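Fibrillarin-like rRNA/tRNA 2'-O-methyltransferase (Aeropyrum pernix, PDB 4DF3) binds S-adenosyl-L-methionine and probably uses it to methylate ribose 2'-hydroxyls of rRNA and tRNA at sites chosen by a guide RNA. Local coordinates at residues Glu159-Val165 against Glu200-Leu204; Val145-Leu151 against Phe171-Tyr177. The protein carries 2 engineered substitutions. All coordinates share one frame; numbering follows the deposited sequence.

Contact 1 of 2, residues Glu159-Val165 against Glu200-Leu204; sequences EQAAIVV and EIKTL
E200 reaches across to the first turn of helix 160-171 and meets A161 there. Its OE1 accepts a hydrogen bond from the backbone N of A161 at 2.7 Å, on the syn side of the carboxylate and 28° out of its plane. The bend at chi2 (-66°) turns the carboxylate toward this helix start, where E159 is the N-cap residue. One water donates to E200 OE1 and accepts a weak bond from Q160 NE2. A second adds to the grip, donating to E200 OE2 at 2.8 Å and accepting from A162 N at 3.0 Å. The helix start would probably help to stabilise a negative charge on E200. Q160 OE1 bonds to the backbone N of V155, a residue of the S-adenosylmethionine site.

The methyl of A161 faces helix 195-206. Its CB lies 3.7 Å from L204 CD2 and 3.7 Å from T203 CG2. L204 CD2 also meets V164 CG1 at 3.9 Å, the two side chains crossing at a slant.

The small A161 suits the close approach of segments 160-165 and 200-204, whose axes come within 8.5 Å, nearly parallel at 15°. Side-by-side helices on one face of a central sheet are characteristic of the Rossmann-like methyltransferase fold.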
loop_
_atom_site.group_PDB
_atom_site.type_symbol
_atom_site.label_atom_id
_atom_site.label_comp_id
_atom_site.label_asym_id
_atom_site.label_seq_id
_atom_site.Cartn_x
_atom_site.Cartn_y
_atom_site.Cartn_z
ATOM N N GLU A 159 -5.153 -11.300 14.080
ATOM C CA GLU A 159 -5.774 -12.297 13.195
ATOM C C GLU A 159 -6.214 -11.679 11.869
ATOM O O GLU A 159 -7.236 -12.070 11.209
ATOM C CB GLU A 159 -6.892 -13.072 13.924
ATOM C CG GLU A 159 -6.299 -14.053 15.012
ATOM C CD GLU A 159 -7.367 -14.864 15.733
ATOM O OE1 GLU A 159 -8.476 -15.046 15.198
ATOM O OE2 GLU A 159 -7.101 -15.346 16.857
ATOM N N GLN A 160 -5.322 -10.820 11.397
ATOM C CA GLN A 160 -5.495 -10.226 10.095
ATOM C C GLN A 160 -5.373 -11.259 8.969
ATOM O O GLN A 160 -6.076 -11.113 7.916
ATOM C CB GLN A 160 -4.505 -9.067 9.943
ATOM C CG GLN A 160 -4.676 -8.334 8.629
ATOM C CD GLN A 160 -3.834 -7.102 8.567
ATOM O OE1 GLN A 160 -4.277 -6.095 8.049
ATOM N NE2 GLN A 160 -2.626 -7.152 9.158
ATOM N N ALA A 161 -4.543 -12.314 9.167
ATOM C CA ALA A 161 -4.316 -13.262 8.100
ATOM C C ALA A 161 -5.627 -13.975 7.712
ATOM O O ALA A 161 -5.854 -14.183 6.530
ATOM C CB ALA A 161 -3.208 -14.243 8.412
ATOM N N ALA A 162 -6.456 -14.335 8.696
ATOM C CA ALA A 162 -7.794 -14.925 8.412
ATOM C C ALA A 162 -8.671 -13.975 7.607
ATOM O O ALA A 162 -9.362 -14.430 6.708
ATOM C CB ALA A 162 -8.515 -15.329 9.746
ATOM N N ILE A 163 -8.603 -12.680 7.914
ATOM C CA ILE A 163 -9.395 -11.668 7.156
ATOM C C ILE A 163 -8.863 -11.638 5.721
ATOM O O ILE A 163 -9.655 -11.600 4.729
ATOM C CB ILE A 163 -9.267 -10.278 7.794
ATOM C CG1 ILE A 163 -9.858 -10.321 9.207
ATOM C CG2 ILE A 163 -9.863 -9.132 6.854
ATOM C CD1 ILE A 163 -9.647 -9.041 9.967
ATOM N N VAL A 164 -7.520 -11.599 5.612
ATOM C CA VAL A 164 -6.894 -11.659 4.268
ATOM C C VAL A 164 -7.325 -12.862 3.465
ATOM O O VAL A 164 -7.709 -12.698 2.265
ATOM C CB VAL A 164 -5.371 -11.570 4.344
ATOM C CG1 VAL A 164 -4.678 -11.913 2.990
ATOM C CG2 VAL A 164 -4.978 -10.107 4.854
ATOM N N VAL A 165 -7.247 -14.065 4.081
ATOM C CA VAL A 165 -7.576 -15.283 3.310
ATOM C C VAL A 165 -9.013 -15.253 2.813
ATOM O O VAL A 165 -9.317 -15.654 1.680
ATOM C CB VAL A 165 -7.229 -16.526 4.164
ATOM C CG1 VAL A 165 -7.864 -17.775 3.618
ATOM C CG2 VAL A 165 -5.672 -16.641 4.233
ATOM N N GLU A 200 0.074 -16.231 12.147
ATOM C CA GLU A 200 -0.370 -15.417 10.972
ATOM C C GLU A 200 0.194 -15.995 9.714
ATOM O O GLU A 200 -0.499 -16.145 8.736
ATOM C CB GLU A 200 0.040 -13.938 11.100
ATOM C CG GLU A 200 -0.699 -13.276 12.192
ATOM C CD GLU A 200 -2.237 -13.179 11.903
ATOM O OE1 GLU A 200 -2.622 -12.306 11.124
ATOM O OE2 GLU A 200 -3.016 -13.973 12.459
ATOM N N ILE A 201 1.493 -16.297 9.707
ATOM C CA ILE A 201 2.096 -16.761 8.444
ATOM C C ILE A 201 1.501 -18.106 8.062
ATOM O O ILE A 201 1.311 -18.390 6.884
ATOM C CB ILE A 201 3.642 -16.900 8.575
ATOM C CG1 ILE A 201 4.279 -15.560 8.986
ATOM C CG2 ILE A 201 4.297 -17.586 7.306
ATOM C CD1 ILE A 201 4.461 -14.564 7.857
ATOM N N LYS A 202 1.246 -18.967 9.062
ATOM C CA LYS A 202 0.735 -20.292 8.752
ATOM C C LYS A 202 -0.688 -20.182 8.183
ATOM O O LYS A 202 -1.070 -20.903 7.288
ATOM C CB LYS A 202 0.742 -21.183 10.011
ATOM C CG LYS A 202 0.205 -22.617 9.760
ATOM C CD LYS A 202 0.681 -23.544 10.952
ATOM C CE LYS A 202 0.291 -25.026 10.838
ATOM N NZ LYS A 202 -1.171 -25.224 10.733
ATOM N N THR A 203 -1.448 -19.238 8.716
ATOM C CA THR A 203 -2.827 -18.979 8.235
ATOM C C THR A 203 -2.786 -18.589 6.761
ATOM O O THR A 203 -3.587 -19.062 5.961
ATOM C CB THR A 203 -3.483 -17.917 9.147
ATOM O OG1 THR A 203 -3.550 -18.442 10.479
ATOM C CG2 THR A 203 -4.888 -17.558 8.706
ATOM N N LEU A 204 -1.795 -17.765 6.374
ATOM C CA LEU A 204 -1.684 -17.366 4.995
ATOM C C LEU A 204 -1.355 -18.596 4.150
ATOM O O LEU A 204 -1.952 -18.808 3.111
ATOM C CB LEU A 204 -0.590 -16.264 4.808
ATOM C CG LEU A 204 -0.965 -14.958 5.518
ATOM C CD1 LEU A 204 0.209 -13.926 5.426
ATOM C CD2 LEU A 204 -2.220 -14.305 4.864
HETATM O O HOH W 1 -1.671 -9.815 11.185
HETATM O O HOH W 2 -5.472 -14.806 11.450
#

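Contact 2 of 2, residues Val145-Leu151 against Phe171-Tyr177; sequences VEGVDGL and FLRDGGY
The Y177 ring lies flat over the backbone of G150, whose CA is centred on one face, 3.4 Å from the ring centroid, as a CH-pi contact. CG of Y177 stands between its backbone N and carbonyl carbon (chi1 54°), which swings the ring over G150. A CB on G150 would clash with the ring. Y177 OH bonds to D79 OD2. Replacing Y177 by an alanine is likely to uncover G150 and leave D79 without this hydroxyl. On the F171 ring, V145 CG1 sits over one face toward the rim, 4.0 Å from the centroid. The R173 guanidinium runs beside D149, but D149 OD1 is 4.2 Å from R173 NE, well out of the guanidinium plane, and no N-H points at it. D149 OD2 is instead hydrogen-bonded to the backbone N of R80.

The backbones pair in parallel. V148 N donates to F171 O at 2.8 Å, and R173 N donates to V148 O at 2.9 Å. After the type II turn R173-G176 the pairing resumes: Y177 N bonds to D149 O at 3.1 Å, and L151 N to Y177 O at 2.8 Å. L172 CD1 packs against G150 CA at 3.8 Å.

Strand 148-153 runs between strands 176-183 and 80-84 in the seven-stranded sheet. The backbones of D149 and G150 bond to R80 and L82, while the L151 side chain packs against N167 and A168 of helix 160-171.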
loop_
_atom_site.group_PDB
_atom_site.type_symbol
_atom_site.label_atom_id
_atom_site.label_comp_id
_atom_site.label_asym_id
_atom_site.label_seq_id
_atom_site.Cartn_x
_atom_site.Cartn_y
_atom_site.Cartn_z
ATOM N N VAL A 145 -17.161 -5.232 -5.480
ATOM C CA VAL A 145 -15.737 -5.490 -5.730
ATOM C C VAL A 145 -15.584 -6.587 -6.733
ATOM O O VAL A 145 -15.988 -7.732 -6.482
ATOM C CB VAL A 145 -14.945 -5.886 -4.461
ATOM C CG1 VAL A 145 -13.451 -6.178 -4.814
ATOM C CG2 VAL A 145 -14.994 -4.774 -3.433
ATOM N N GLU A 146 -14.985 -6.247 -7.872
ATOM C CA GLU A 146 -14.655 -7.210 -8.914
ATOM C C GLU A 146 -13.383 -7.986 -8.558
ATOM O O GLU A 146 -12.794 -7.764 -7.484
ATOM C CB GLU A 146 -14.411 -6.441 -10.256
ATOM C CG GLU A 146 -13.130 -5.517 -10.291
ATOM C CD GLU A 146 -13.046 -4.711 -11.581
ATOM O OE1 GLU A 146 -13.401 -5.237 -12.673
ATOM O OE2 GLU A 146 -12.674 -3.530 -11.510
ATOM N N GLY A 147 -12.973 -8.901 -9.435
ATOM C CA GLY A 147 -11.675 -9.569 -9.368
ATOM C C GLY A 147 -10.551 -8.537 -9.241
ATOM O O GLY A 147 -10.494 -7.520 -9.979
ATOM N N VAL A 148 -9.615 -8.797 -8.344
ATOM C CA VAL A 148 -8.517 -7.860 -8.204
ATOM C C VAL A 148 -7.170 -8.475 -8.520
ATOM O O VAL A 148 -6.969 -9.658 -8.294
ATOM C CB VAL A 148 -8.496 -7.272 -6.780
ATOM C CG1 VAL A 148 -9.774 -6.358 -6.608
ATOM C CG2 VAL A 148 -8.449 -8.368 -5.714
ATOM N N ASP A 149 -6.266 -7.637 -8.987
ATOM C CA ASP A 149 -4.901 -8.058 -9.278
ATOM C C ASP A 149 -4.074 -8.207 -8.019
ATOM O O ASP A 149 -3.081 -8.973 -8.003
ATOM C CB ASP A 149 -4.260 -7.058 -10.170
ATOM C CG ASP A 149 -4.970 -6.986 -11.523
ATOM O OD1 ASP A 149 -4.837 -7.948 -12.258
ATOM O OD2 ASP A 149 -5.677 -6.019 -11.786
ATOM N N GLY A 150 -4.453 -7.464 -6.973
ATOM C CA GLY A 150 -3.669 -7.472 -5.723
ATOM C C GLY A 150 -4.581 -7.149 -4.524
ATOM O O GLY A 150 -5.683 -6.555 -4.681
ATOM N N LEU A 151 -4.107 -7.536 -3.375
ATOM C CA LEU A 151 -4.830 -7.338 -2.093
ATOM C C LEU A 151 -3.784 -6.775 -1.147
ATOM O O LEU A 151 -2.749 -7.341 -0.942
ATOM C CB LEU A 151 -5.398 -8.663 -1.595
ATOM C CG LEU A 151 -6.282 -8.583 -0.349
ATOM C CD1 LEU A 151 -6.888 -9.983 -0.162
ATOM C CD2 LEU A 151 -5.572 -8.139 0.913
ATOM N N PHE A 171 -12.093 -12.615 -3.973
ATOM C CA PHE A 171 -11.749 -11.548 -4.947
ATOM C C PHE A 171 -10.413 -11.661 -5.695
ATOM O O PHE A 171 -10.253 -10.991 -6.678
ATOM C CB PHE A 171 -11.717 -10.169 -4.229
ATOM C CG PHE A 171 -13.030 -9.819 -3.539
ATOM C CD1 PHE A 171 -14.209 -9.745 -4.273
ATOM C CD2 PHE A 171 -13.090 -9.714 -2.142
ATOM C CE1 PHE A 171 -15.457 -9.452 -3.583
ATOM C CE2 PHE A 171 -14.274 -9.404 -1.446
ATOM C CZ PHE A 171 -15.492 -9.268 -2.185
ATOM N N LEU A 172 -9.429 -12.328 -5.115
ATOM C CA LEU A 172 -8.077 -12.173 -5.630
ATOM C C LEU A 172 -7.876 -13.105 -6.842
ATOM O O LEU A 172 -8.127 -14.316 -6.740
ATOM C CB LEU A 172 -7.028 -12.462 -4.529
ATOM C CG LEU A 172 -5.532 -12.262 -4.900
ATOM C CD1 LEU A 172 -5.315 -10.814 -5.182
ATOM C CD2 LEU A 172 -4.654 -12.677 -3.674
ATOM N N ARG A 173 -7.432 -12.527 -7.947
ATOM C CA ARG A 173 -7.154 -13.336 -9.168
ATOM C C ARG A 173 -6.109 -14.381 -8.886
ATOM O O ARG A 173 -5.270 -14.251 -7.953
ATOM C CB ARG A 173 -6.730 -12.446 -10.342
ATOM C CG ARG A 173 -7.826 -11.520 -10.855
ATOM C CD ARG A 173 -7.336 -10.718 -12.054
ATOM N NE ARG A 173 -6.701 -11.578 -13.038
ATOM C CZ ARG A 173 -7.381 -12.143 -14.059
ATOM N NH1 ARG A 173 -8.688 -11.903 -14.182
ATOM N NH2 ARG A 173 -6.739 -12.984 -14.889
ATOM N N ASP A 174 -6.145 -15.434 -9.706
ATOM C CA ASP A 174 -5.093 -16.433 -9.738
ATOM C C ASP A 174 -3.737 -15.703 -9.992
ATOM O O ASP A 174 -3.658 -14.893 -10.882
ATOM C CB ASP A 174 -5.427 -17.441 -10.861
ATOM C CG ASP A 174 -4.269 -18.358 -11.204
ATOM O OD1 ASP A 174 -3.754 -19.003 -10.288
ATOM O OD2 ASP A 174 -3.867 -18.446 -12.428
ATOM N N GLY A 175 -2.777 -15.922 -9.102
ATOM C CA GLY A 175 -1.452 -15.298 -9.115
ATOM C C GLY A 175 -1.434 -13.856 -8.616
ATOM O O GLY A 175 -0.379 -13.228 -8.671
ATOM N N GLY A 176 -2.584 -13.333 -8.166
ATOM C CA GLY A 176 -2.641 -11.985 -7.607
ATOM C C GLY A 176 -1.677 -11.856 -6.423
ATOM O O GLY A 176 -1.415 -12.834 -5.749
ATOM N N TYR A 177 -1.169 -10.659 -6.186
ATOM C CA TYR A 177 -0.270 -10.448 -5.060
ATOM C C TYR A 177 -1.014 -10.066 -3.788
ATOM O O TYR A 177 -2.106 -9.505 -3.826
ATOM C CB TYR A 177 0.709 -9.342 -5.411
ATOM C CG TYR A 177 0.147 -8.000 -5.868
ATOM C CD1 TYR A 177 -0.163 -6.991 -4.939
ATOM C CD2 TYR A 177 -0.116 -7.741 -7.282
ATOM C CE1 TYR A 177 -0.639 -5.755 -5.333
ATOM C CE2 TYR A 177 -0.614 -6.480 -7.684
ATOM C CZ TYR A 177 -0.897 -5.507 -6.705
ATOM O OH TYR A 177 -1.361 -4.255 -7.090
#

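How the contacts relate
Along the chain the segments come in the order 145-151, 159-165, 171-177, 200-204, so the two contacts cross. Contact 2 closes first, after a short excursion through helix 160-171. It pairs the starts of the two parallel strands of a beta-alpha-beta unit, 148-153 and 176-183. Contact 1 begins within that excursion and closes a longer loop, which takes in strand 176-183 and helix 186-190 before helix 195-206 returns to pack on helix 160-171. Helix 160-171 belongs to both. The contacts touch directly where V164 O meets L151 CD1 at 3.7 Å. Contact 2 pairs neighbouring strands, and contact 1 packs two helices side by side on one face of that sheet.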